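Side-chain contacts in transcription termination factor FttA (Methanosarcina mazei, PDB 2XR1), which probably terminates transcription as a zinc-dependent nuclease that cuts nascent RNA at the RNA polymerase exit channel and degrades it in the 5'-3' direction: residues L311-V316 with P462-N467; Y356-T361 with A367-P372; L508-S511 with G517-M520; K524-A527 with R531-L534. All blocks are in the same frame, centred on the assembly; numbering follows the deposited sequence.

Overall arrangement
Contact 1 opens first, in the loop after strand 308-310, and closes much later, after helix 451-460, tying the metallo-beta-lactamase part to the beta-CASP part. Contact 2 is nested inside that long loop and closes a short excursion between strands 348-352 and 376-380. The two touch through Asn466 and Thr361. Contacts 3 and 4 then follow in series without crossing. Contact 3 joins strand 506-509 to the start of helix 518-526. Contact 4 joins the last turn of the same helix to the approach of strand 533-536. The centres of contacts 3 and 4 are about 13 Å apart.

Contact 1 of 4, residues L311-V316 with P462-N467; sequences LDYEEV and PEYLNN
Tyr313 and Tyr464 form an edge-to-face (T-shaped) pair between the metallo-beta-lactamase and beta-CASP regions. Tyr313 sits in a type II turn, Asp312 to Glu315, between strands 308-310 and 317-320. Tyr464 ends a 3-10 segment after helix 451-460. Its CG is anti to its carbonyl carbon (chi1 -75°), which sends the ring out to the 312-313 turn. The edge of Tyr464 points at the face of Tyr313, with centroids 4.6 Å apart and planes at 60°. The atom over the face is Tyr464 CE1, which lies off the ring centre toward the rim.

The hydroxyl end of the same ring carries the polar part. Tyr464 OH donates to Asp312 OD1 at 2.5 Å. It meets that oxygen on the anti side, 17° out of the carboxylate plane. Carboxylate and ring are themselves nearly coplanar. Tyr313 N adds a weak bond to Tyr464 OH at 3.5 Å. At the other end of the pair, a water donates to Tyr313 OH (2.8 Å) and to Tyr464 O (2.9 Å). Tyr313 OH is also hydrogen-bonded to Ser336 O. Pro270 and Pro271 of helix 270-290 touch Tyr464. The side chain of Tyr313 is about 12 Å from a zinc ion.

The Tyr464 hydroxyl gives one hydrogen bond and receives a weak one. The carboxylate probably polarises its O-H bond. The two bonds fix the hydroxyl end, while the Tyr313 face limits ring rotation.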
loop_
_atom_site.group_PDB
_atom_site.type_symbol
_atom_site.label_atom_id
_atom_site.label_comp_id
_atom_site.label_asym_id
_atom_site.label_seq_id
_atom_site.Cartn_x
_atom_site.Cartn_y
_atom_site.Cartn_z
ATOM N N LEU B 311 -13.420 -24.464 -7.417
ATOM C CA LEU B 311 -14.425 -24.549 -6.385
ATOM C C LEU B 311 -15.755 -24.258 -6.978
ATOM O O LEU B 311 -15.894 -23.317 -7.768
ATOM C CB LEU B 311 -14.169 -23.497 -5.338
ATOM C CG LEU B 311 -12.749 -23.405 -4.807
ATOM C CD1 LEU B 311 -12.765 -22.270 -3.770
ATOM C CD2 LEU B 311 -12.291 -24.747 -4.245
ATOM N N ASP B 312 -16.766 -25.011 -6.578
ATOM C CA ASP B 312 -18.123 -24.741 -7.014
ATOM C C ASP B 312 -18.769 -23.593 -6.218
ATOM O O ASP B 312 -18.355 -23.259 -5.080
ATOM C CB ASP B 312 -18.954 -26.005 -6.916
ATOM C CG ASP B 312 -18.559 -27.051 -7.986
ATOM O OD1 ASP B 312 -18.852 -26.841 -9.173
ATOM O OD2 ASP B 312 -17.966 -28.109 -7.664
ATOM N N TYR B 313 -19.793 -22.979 -6.820
ATOM C CA TYR B 313 -20.613 -22.033 -6.091
ATOM C C TYR B 313 -21.037 -22.609 -4.727
ATOM O O TYR B 313 -21.353 -23.825 -4.606
ATOM C CB TYR B 313 -21.864 -21.705 -6.873
ATOM C CG TYR B 313 -21.667 -21.000 -8.180
ATOM C CD1 TYR B 313 -20.625 -20.110 -8.376
ATOM C CD2 TYR B 313 -22.576 -21.158 -9.208
ATOM C CE1 TYR B 313 -20.470 -19.433 -9.591
ATOM C CE2 TYR B 313 -22.435 -20.471 -10.391
ATOM C CZ TYR B 313 -21.384 -19.614 -10.581
ATOM O OH TYR B 313 -21.218 -18.948 -11.801
ATOM N N GLU B 314 -21.082 -21.718 -3.728
ATOM C CA GLU B 314 -21.646 -22.014 -2.397
ATOM C C GLU B 314 -20.829 -22.976 -1.532
ATOM O O GLU B 314 -21.315 -23.497 -0.551
ATOM C CB GLU B 314 -23.091 -22.523 -2.503
ATOM C CG GLU B 314 -24.083 -21.490 -3.007
ATOM C CD GLU B 314 -25.549 -21.940 -2.828
ATOM O OE1 GLU B 314 -25.831 -23.032 -2.215
ATOM O OE2 GLU B 314 -26.433 -21.202 -3.313
ATOM N N GLU B 315 -19.579 -23.173 -1.887
ATOM C CA GLU B 315 -18.727 -24.131 -1.236
ATOM C C GLU B 315 -17.728 -23.277 -0.453
ATOM O O GLU B 315 -16.866 -22.632 -1.063
ATOM C CB GLU B 315 -18.072 -24.967 -2.318
ATOM C CG GLU B 315 -17.129 -26.058 -1.894
ATOM C CD GLU B 315 -16.831 -27.026 -3.064
ATOM O OE1 GLU B 315 -16.117 -26.638 -4.038
ATOM O OE2 GLU B 315 -17.341 -28.173 -3.018
ATOM N N VAL B 316 -17.909 -23.242 0.880
ATOM C CA VAL B 316 -17.118 -22.433 1.787
ATOM C C VAL B 316 -15.765 -23.061 1.997
ATOM O O VAL B 316 -15.684 -24.182 2.448
ATOM C CB VAL B 316 -17.776 -22.305 3.195
ATOM C CG1 VAL B 316 -16.964 -21.380 4.062
ATOM C CG2 VAL B 316 -19.205 -21.813 3.074
ATOM N N PRO B 462 -23.426 -27.833 -17.420
ATOM C CA PRO B 462 -24.853 -27.533 -17.355
ATOM C C PRO B 462 -25.316 -26.828 -16.067
ATOM O O PRO B 462 -26.184 -25.963 -16.142
ATOM C CB PRO B 462 -25.497 -28.919 -17.495
ATOM C CG PRO B 462 -24.424 -29.900 -17.157
ATOM C CD PRO B 462 -23.160 -29.278 -17.562
ATOM N N GLU B 463 -24.758 -27.217 -14.916
ATOM C CA GLU B 463 -25.070 -26.618 -13.589
ATOM C C GLU B 463 -24.756 -25.124 -13.496
ATOM O O GLU B 463 -25.202 -24.475 -12.584
ATOM C CB GLU B 463 -24.257 -27.292 -12.480
ATOM C CG GLU B 463 -24.966 -28.311 -11.614
ATOM C CD GLU B 463 -25.090 -29.619 -12.274
ATOM O OE1 GLU B 463 -25.440 -29.566 -13.485
ATOM O OE2 GLU B 463 -24.856 -30.674 -11.603
ATOM N N TYR B 464 -23.970 -24.582 -14.423
ATOM C CA TYR B 464 -23.600 -23.176 -14.391
ATOM C C TYR B 464 -24.483 -22.312 -15.270
ATOM O O TYR B 464 -24.336 -21.089 -15.291
ATOM C CB TYR B 464 -22.090 -22.995 -14.682
ATOM C CG TYR B 464 -21.305 -23.396 -13.462
ATOM C CD1 TYR B 464 -21.032 -22.474 -12.464
ATOM C CD2 TYR B 464 -20.929 -24.725 -13.248
ATOM C CE1 TYR B 464 -20.376 -22.837 -11.308
ATOM C CE2 TYR B 464 -20.266 -25.108 -12.081
ATOM C CZ TYR B 464 -19.993 -24.152 -11.115
ATOM O OH TYR B 464 -19.360 -24.467 -9.930
ATOM N N LEU B 465 -25.434 -22.941 -15.932
ATOM C CA LEU B 465 -26.497 -22.272 -16.679
ATOM C C LEU B 465 -27.795 -22.205 -15.844
ATOM O O LEU B 465 -27.976 -22.998 -14.909
ATOM C CB LEU B 465 -26.808 -23.098 -17.934
ATOM C CG LEU B 465 -25.643 -23.486 -18.831
ATOM C CD1 LEU B 465 -26.017 -24.552 -19.852
ATOM C CD2 LEU B 465 -25.111 -22.219 -19.514
ATOM N N ASN B 466 -28.726 -21.328 -16.227
ATOM C CA ASN B 466 -30.041 -21.277 -15.584
ATOM C C ASN B 466 -30.896 -22.488 -15.968
ATOM O O ASN B 466 -30.568 -23.202 -16.909
ATOM C CB ASN B 466 -30.760 -19.946 -15.884
ATOM C CG ASN B 466 -31.154 -19.794 -17.354
ATOM O OD1 ASN B 466 -31.626 -20.729 -17.980
ATOM N ND2 ASN B 466 -30.973 -18.610 -17.896
ATOM N N ASN B 467 -31.987 -22.708 -15.241
ATOM C CA ASN B 467 -32.882 -23.864 -15.461
ATOM C C ASN B 467 -33.357 -24.088 -16.900
ATOM O O ASN B 467 -33.498 -25.228 -17.354
ATOM C CB ASN B 467 -34.144 -23.738 -14.589
ATOM C CG ASN B 467 -33.945 -24.259 -13.163
ATOM O OD1 ASN B 467 -32.890 -24.084 -12.557
ATOM N ND2 ASN B 467 -34.981 -24.944 -12.636
HETATM O O HOH W 1 -22.154 -19.426 -14.413
#

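Contact 2 of 4, residues Y356-T361 with A367-P372; sequences YKYEKT and AVNKFP
This is a local loop closure, in which Ala367 packs against Tyr356, Lys357 and Tyr358 inside the long connection between strands 348-352 and 376-380. One backbone bond holds it: Ala367 N donates to Lys357 O at 3.0 Å, with an angle of 164° at the hydrogen. The donor stands above the carbonyl plane. Glu359 N also reaches Lys357 O, by a weak bond, across the inverse gamma turn centred on Tyr358.

Side chains pack around this bond. The methyl of Ala367 meets Tyr356 at the root of the ring, with Ala367 CB 3.8 Å from Tyr356 CB. Tyr356 follows directly on Asp355, which binds both zinc ions in the metallo-beta-lactamase fold, so the loop starts at the metal site. The hydroxyl of Tyr356 is hydrogen-bonded to Ser379 OG.

Tyr358 swings its ring along the second segment. CG is anti to the backbone N (chi1 -167°), and this carries the ring past Ala367 to Asn369. Ala367 O lies near the ring plane at the edge, 3.6 Å from Tyr358 CD1. Farther out, Tyr358 OH is 3.4 Å from Asn369 ND2, with ring and amide planes 55° apart. Asn369 ND2 is hydrogen-bonded to Tyr592 O of helix 586-594, which covers this loop.

On the far side of the first segment, Lys357 NZ makes a salt bridge to Glu359 OE1 at 3.3 Å. Lys357 NZ also bonds to Gln390 OE1, and Glu359 OE1 to Gln588 NE2.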
loop_
_atom_site.group_PDB
_atom_site.type_symbol
_atom_site.label_atom_id
_atom_site.label_comp_id
_atom_site.label_asym_id
_atom_site.label_seq_id
_atom_site.Cartn_x
_atom_site.Cartn_y
_atom_site.Cartn_z
ATOM N N TYR B 356 -20.673 -8.551 -13.087
ATOM C CA TYR B 356 -21.906 -9.211 -12.794
ATOM C C TYR B 356 -23.083 -8.624 -13.508
ATOM O O TYR B 356 -23.021 -7.482 -13.953
ATOM C CB TYR B 356 -22.190 -9.158 -11.312
ATOM C CG TYR B 356 -22.437 -7.807 -10.712
ATOM C CD1 TYR B 356 -21.375 -7.028 -10.229
ATOM C CD2 TYR B 356 -23.734 -7.340 -10.529
ATOM C CE1 TYR B 356 -21.615 -5.794 -9.639
ATOM C CE2 TYR B 356 -24.006 -6.125 -9.928
ATOM C CZ TYR B 356 -22.942 -5.344 -9.491
ATOM O OH TYR B 356 -23.189 -4.140 -8.881
ATOM N N LYS B 357 -24.173 -9.393 -13.580
ATOM C CA LYS B 357 -25.434 -8.914 -14.111
ATOM C C LYS B 357 -26.600 -9.307 -13.218
ATOM O O LYS B 357 -26.992 -10.473 -13.147
ATOM C CB LYS B 357 -25.669 -9.441 -15.527
ATOM C CG LYS B 357 -26.889 -8.813 -16.196
ATOM C CD LYS B 357 -26.717 -8.647 -17.721
ATOM C CE LYS B 357 -27.957 -8.080 -18.451
ATOM N NZ LYS B 357 -28.096 -6.597 -18.344
ATOM N N TYR B 358 -27.187 -8.293 -12.590
ATOM C CA TYR B 358 -28.321 -8.464 -11.703
ATOM C C TYR B 358 -29.590 -8.533 -12.469
ATOM O O TYR B 358 -30.401 -7.666 -12.360
ATOM C CB TYR B 358 -28.361 -7.307 -10.702
ATOM C CG TYR B 358 -29.290 -7.501 -9.529
ATOM C CD1 TYR B 358 -29.371 -8.719 -8.876
ATOM C CD2 TYR B 358 -30.059 -6.445 -9.043
ATOM C CE1 TYR B 358 -30.216 -8.892 -7.819
ATOM C CE2 TYR B 358 -30.892 -6.606 -7.964
ATOM C CZ TYR B 358 -30.965 -7.843 -7.363
ATOM O OH TYR B 358 -31.756 -8.059 -6.295
ATOM N N GLU B 359 -29.751 -9.575 -13.266
ATOM C CA GLU B 359 -30.935 -9.745 -14.098
ATOM C C GLU B 359 -30.888 -11.125 -14.668
ATOM O O GLU B 359 -29.843 -11.600 -14.949
ATOM C CB GLU B 359 -30.983 -8.742 -15.229
ATOM C CG GLU B 359 -32.268 -8.874 -16.073
ATOM C CD GLU B 359 -32.181 -8.157 -17.435
ATOM O OE1 GLU B 359 -31.179 -7.419 -17.676
ATOM O OE2 GLU B 359 -33.127 -8.318 -18.264
ATOM N N LYS B 360 -32.018 -11.793 -14.807
ATOM C CA LYS B 360 -32.045 -13.133 -15.414
ATOM C C LYS B 360 -31.885 -12.968 -16.916
ATOM O O LYS B 360 -32.588 -12.191 -17.511
ATOM C CB LYS B 360 -33.374 -13.855 -15.139
ATOM C CG LYS B 360 -33.257 -15.416 -15.205
ATOM C CD LYS B 360 -34.291 -16.041 -16.182
ATOM C CE LYS B 360 -34.713 -17.449 -15.758
ATOM N NZ LYS B 360 -36.057 -17.775 -16.297
ATOM N N THR B 361 -30.977 -13.726 -17.519
ATOM C CA THR B 361 -30.671 -13.610 -18.938
ATOM C C THR B 361 -30.977 -14.939 -19.605
ATOM O O THR B 361 -31.416 -15.868 -18.928
ATOM C CB THR B 361 -29.193 -13.190 -19.150
ATOM O OG1 THR B 361 -28.308 -14.158 -18.560
ATOM C CG2 THR B 361 -28.948 -11.787 -18.527
ATOM N N ALA B 367 -27.115 -12.223 -10.698
ATOM C CA ALA B 367 -26.061 -12.117 -9.734
ATOM C C ALA B 367 -26.682 -12.262 -8.352
ATOM O O ALA B 367 -27.832 -11.842 -8.144
ATOM C CB ALA B 367 -25.354 -10.749 -9.901
ATOM N N VAL B 368 -25.941 -12.842 -7.420
ATOM C CA VAL B 368 -26.408 -13.052 -6.051
ATOM C C VAL B 368 -25.988 -11.867 -5.170
ATOM O O VAL B 368 -24.848 -11.397 -5.210
ATOM C CB VAL B 368 -25.867 -14.412 -5.444
ATOM C CG1 VAL B 368 -25.885 -14.400 -3.871
ATOM C CG2 VAL B 368 -26.614 -15.560 -6.026
ATOM N N ASN B 369 -26.922 -11.384 -4.365
ATOM C CA ASN B 369 -26.631 -10.370 -3.360
ATOM C C ASN B 369 -27.203 -10.677 -1.966
ATOM O O ASN B 369 -27.478 -9.764 -1.212
ATOM C CB ASN B 369 -27.066 -9.006 -3.867
ATOM C CG ASN B 369 -28.535 -8.884 -4.058
ATOM O OD1 ASN B 369 -29.316 -9.867 -3.936
ATOM N ND2 ASN B 369 -28.963 -7.630 -4.360
ATOM N N LYS B 370 -27.367 -11.957 -1.626
ATOM C CA LYS B 370 -27.810 -12.414 -0.283
ATOM C C LYS B 370 -26.625 -13.156 0.315
ATOM O O LYS B 370 -26.063 -14.006 -0.342
ATOM C CB LYS B 370 -28.956 -13.382 -0.423
ATOM C CG LYS B 370 -29.990 -13.323 0.679
ATOM N N PHE B 371 -26.182 -12.793 1.502
ATOM C CA PHE B 371 -25.009 -13.450 2.101
ATOM C C PHE B 371 -25.241 -13.523 3.588
ATOM O O PHE B 371 -26.017 -12.773 4.095
ATOM C CB PHE B 371 -23.686 -12.694 1.834
ATOM C CG PHE B 371 -23.519 -12.204 0.431
ATOM C CD1 PHE B 371 -23.049 -13.028 -0.541
ATOM C CD2 PHE B 371 -23.814 -10.886 0.101
ATOM C CE1 PHE B 371 -22.862 -12.558 -1.855
ATOM C CE2 PHE B 371 -23.657 -10.419 -1.167
ATOM C CZ PHE B 371 -23.169 -11.263 -2.171
ATOM N N PRO B 372 -24.571 -14.426 4.299
ATOM C CA PRO B 372 -24.876 -14.433 5.732
ATOM C C PRO B 372 -24.527 -13.110 6.372
ATOM O O PRO B 372 -25.306 -12.662 7.214
ATOM C CB PRO B 372 -23.999 -15.571 6.288
ATOM C CG PRO B 372 -23.734 -16.450 5.104
ATOM C CD PRO B 372 -23.642 -15.505 3.932
#

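Contact 3 of 4, residues L508-S511 with G517-M520; sequences LATS and GPVM
Val519 packs its side chain on Ala509 and Thr510, where strand 506-509 of the parallel beta-CASP sheet meets the first turn of helix 518-526. Val519 CB lies 3.8 Å from Ala509 CB and close to Thr510 O. From there the side chain forks. With chi1 at 77°, CG1 falls between the backbone N and the carbonyl carbon, and this branch runs along the Thr510-Ser511 peptide. Val519 CG1 is 3.3 Å from Thr510 O and 3.7 Å from Ser511 N. That peptide bond is cis. The other branch turns back to the strand, with Val519 CG2 4.0 Å from Ala509 CB. Val415 and Pro417 of strand 414-417 also touch Val519.

The backbone of the same residue makes the polar link. Val519 N donates to Thr510 O at 2.8 Å, with an angle of 162° at the hydrogen. Pro518 N, also close to Thr510 O, has no hydrogen to give. The bond ties the chain leaving strand 506-509 to the first turn of helix 518-526. The hydroxyl of Thr510 is used on another side, in a bond to Ala418 O. The Thr510 side chain is about 10 Å from that of the zinc ligand His247.

Pro518 lies against the other branch of Thr510, with Pro518 CD 3.7 Å from Thr510 CG2. Gly517 has a positive phi of 95° and brings its CA hydrogen to the same carbonyl, Gly517 CA lying 3.5 Å from Thr510 O.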
loop_
_atom_site.group_PDB
_atom_site.type_symbol
_atom_site.label_atom_id
_atom_site.label_comp_id
_atom_site.label_asym_id
_atom_site.label_seq_id
_atom_site.Cartn_x
_atom_site.Cartn_y
_atom_site.Cartn_z
ATOM N N LEU B 508 -20.128 -13.758 -36.524
ATOM C CA LEU B 508 -19.619 -13.523 -35.182
ATOM C C LEU B 508 -18.132 -13.777 -35.242
ATOM O O LEU B 508 -17.703 -14.812 -35.727
ATOM C CB LEU B 508 -20.280 -14.433 -34.156
ATOM C CG LEU B 508 -21.562 -13.836 -33.556
ATOM C CD1 LEU B 508 -22.214 -12.911 -34.529
ATOM C CD2 LEU B 508 -22.561 -14.897 -33.108
ATOM N N ALA B 509 -17.338 -12.818 -34.808
ATOM C CA ALA B 509 -15.897 -12.963 -34.916
ATOM C C ALA B 509 -15.214 -12.147 -33.856
ATOM O O ALA B 509 -15.732 -11.114 -33.399
ATOM C CB ALA B 509 -15.399 -12.549 -36.287
ATOM N N THR B 510 -14.015 -12.603 -33.544
ATOM C CA THR B 510 -13.200 -12.101 -32.466
ATOM C C THR B 510 -12.190 -11.075 -33.019
ATOM O O THR B 510 -11.787 -11.177 -34.180
ATOM C CB THR B 510 -12.556 -13.359 -31.796
ATOM O OG1 THR B 510 -13.087 -13.494 -30.472
ATOM C CG2 THR B 510 -11.035 -13.363 -31.787
ATOM N N SER B 511 -11.748 -10.096 -32.238
ATOM C CA SER B 511 -12.097 -9.926 -30.832
ATOM C C SER B 511 -13.173 -8.886 -30.644
ATOM O O SER B 511 -13.369 -8.022 -31.447
ATOM C CB SER B 511 -10.869 -9.517 -30.021
ATOM O OG SER B 511 -10.187 -8.486 -30.670
ATOM N N GLY B 517 -7.652 -9.823 -34.224
ATOM C CA GLY B 517 -8.315 -11.097 -34.449
ATOM C C GLY B 517 -8.907 -11.163 -35.837
ATOM O O GLY B 517 -8.759 -10.234 -36.628
ATOM N N PRO B 518 -9.567 -12.274 -36.154
ATOM C CA PRO B 518 -10.119 -12.462 -37.486
ATOM C C PRO B 518 -11.168 -11.403 -37.887
ATOM O O PRO B 518 -11.376 -11.186 -39.079
ATOM C CB PRO B 518 -10.744 -13.867 -37.405
ATOM C CG PRO B 518 -10.952 -14.105 -35.930
ATOM C CD PRO B 518 -9.790 -13.442 -35.289
ATOM N N VAL B 519 -11.816 -10.741 -36.925
ATOM C CA VAL B 519 -12.831 -9.744 -37.277
ATOM C C VAL B 519 -12.214 -8.588 -38.084
ATOM O O VAL B 519 -12.886 -7.901 -38.853
ATOM C CB VAL B 519 -13.606 -9.217 -36.033
ATOM C CG1 VAL B 519 -12.794 -8.204 -35.234
ATOM C CG2 VAL B 519 -14.933 -8.623 -36.454
ATOM N N MET B 520 -10.924 -8.379 -37.892
ATOM C CA MET B 520 -10.205 -7.395 -38.665
ATOM C C MET B 520 -9.991 -7.831 -40.124
ATOM O O MET B 520 -10.024 -6.999 -41.029
ATOM C CB MET B 520 -8.897 -7.039 -37.962
ATOM C CG MET B 520 -9.104 -6.257 -36.653
ATOM S SD MET B 520 -10.133 -4.766 -36.867
ATOM C CE MET B 520 -11.765 -5.433 -36.590
#

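Contact 4 of 4, residues K524-A527 with R531-L534; sequences KAFA and RNTL
Asn532 ND2 donates to Phe526 O at 2.8 Å, and this bond carries the contact. The angle at the hydrogen is 156°. The donor lies in the carbonyl plane, on a lone pair of Phe526 O. The oxygen in turn lies close to the amide plane of Asn532, 11° out of it. Both partners are therefore well oriented for a single side-chain to backbone bond.

The torsion of Asn532 explains the reach. Its CG is anti to its own carbonyl carbon (chi1 -65°), which sends the amide from the chain entering strand 533-536 across to the last turn of helix 518-526. The other end of the amide is also used: Asn532 OD1 accepts from Ile413 N. The side chain thus bridges two backbone groups of different elements, and bonds at both ends fix the rotation of the amide. Both partners are buried, so the bond satisfies polar atoms inside the domain.

Phe526 CB also lies against the amide, 3.6 Å from Asn532 ND2, while the ring turns off toward Ile413 and Val415.

The contact brackets a turn of three residues in a beta-alpha-beta crossover of the beta-CASP sheet. The crossover runs from strand 506-509 through helix 518-526 to strand 533-536, passing over strand 414-417. Backbone bonds of Thr533 to Ile413 and Val415 set the new strand beside 414-417. On its other flank, Leu534 pairs with Glu573 and Gln575 at strand 573-576.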
loop_
_atom_site.group_PDB
_atom_site.type_symbol
_atom_site.label_atom_id
_atom_site.label_comp_id
_atom_site.label_asym_id
_atom_site.label_seq_id
_atom_site.Cartn_x
_atom_site.Cartn_y
_atom_site.Cartn_z
ATOM N N LYS B 524 -11.520 -5.713 -42.911
ATOM C CA LYS B 524 -10.639 -5.187 -43.938
ATOM C C LYS B 524 -11.260 -5.387 -45.310
ATOM O O LYS B 524 -10.989 -4.607 -46.224
ATOM C CB LYS B 524 -9.260 -5.829 -43.859
ATOM N N ALA B 525 -12.115 -6.399 -45.450
ATOM C CA ALA B 525 -12.680 -6.759 -46.753
ATOM C C ALA B 525 -14.149 -6.386 -46.943
ATOM O O ALA B 525 -14.579 -6.226 -48.066
ATOM C CB ALA B 525 -12.482 -8.247 -47.016
ATOM N N PHE B 526 -14.926 -6.248 -45.880
ATOM C CA PHE B 526 -16.361 -5.942 -46.046
ATOM C C PHE B 526 -16.778 -4.488 -45.760
ATOM O O PHE B 526 -17.931 -4.108 -45.991
ATOM C CB PHE B 526 -17.204 -6.897 -45.189
ATOM C CG PHE B 526 -17.141 -8.336 -45.630
ATOM C CD1 PHE B 526 -17.169 -8.679 -46.983
ATOM C CD2 PHE B 526 -17.072 -9.353 -44.705
ATOM C CE1 PHE B 526 -17.115 -10.003 -47.369
ATOM C CE2 PHE B 526 -17.010 -10.681 -45.114
ATOM C CZ PHE B 526 -17.032 -10.996 -46.437
ATOM N N ALA B 527 -15.839 -3.678 -45.285
ATOM C CA ALA B 527 -16.138 -2.325 -44.838
ATOM C C ALA B 527 -16.501 -1.356 -45.979
ATOM O O ALA B 527 -17.146 -0.338 -45.724
ATOM C CB ALA B 527 -14.965 -1.778 -44.014
ATOM N N ARG B 531 -23.946 -1.741 -48.291
ATOM C CA ARG B 531 -24.983 -2.746 -48.126
ATOM C C ARG B 531 -24.779 -3.498 -46.810
ATOM O O ARG B 531 -25.749 -3.892 -46.167
ATOM C CB ARG B 531 -24.984 -3.707 -49.355
ATOM N N ASN B 532 -23.518 -3.653 -46.400
ATOM C CA ASN B 532 -23.159 -4.383 -45.186
ATOM C C ASN B 532 -23.427 -3.618 -43.903
ATOM O O ASN B 532 -23.742 -2.423 -43.936
ATOM C CB ASN B 532 -21.678 -4.733 -45.216
ATOM C CG ASN B 532 -21.333 -5.689 -46.323
ATOM O OD1 ASN B 532 -22.131 -6.558 -46.680
ATOM N ND2 ASN B 532 -20.134 -5.541 -46.874
ATOM N N THR B 533 -23.287 -4.305 -42.767
ATOM C CA THR B 533 -23.507 -3.712 -41.463
ATOM C C THR B 533 -22.541 -4.216 -40.398
ATOM O O THR B 533 -22.152 -5.385 -40.393
ATOM C CB THR B 533 -24.911 -4.005 -40.978
ATOM O OG1 THR B 533 -25.850 -3.561 -41.962
ATOM C CG2 THR B 533 -25.188 -3.272 -39.660
ATOM N N LEU B 534 -22.169 -3.322 -39.482
ATOM C CA LEU B 534 -21.275 -3.673 -38.406
ATOM C C LEU B 534 -22.025 -3.511 -37.094
ATOM O O LEU B 534 -22.380 -2.388 -36.741
ATOM C CB LEU B 534 -20.045 -2.757 -38.435
ATOM C CG LEU B 534 -18.994 -2.995 -37.342
ATOM C CD1 LEU B 534 -18.287 -4.294 -37.629
ATOM C CD2 LEU B 534 -18.027 -1.809 -37.270
#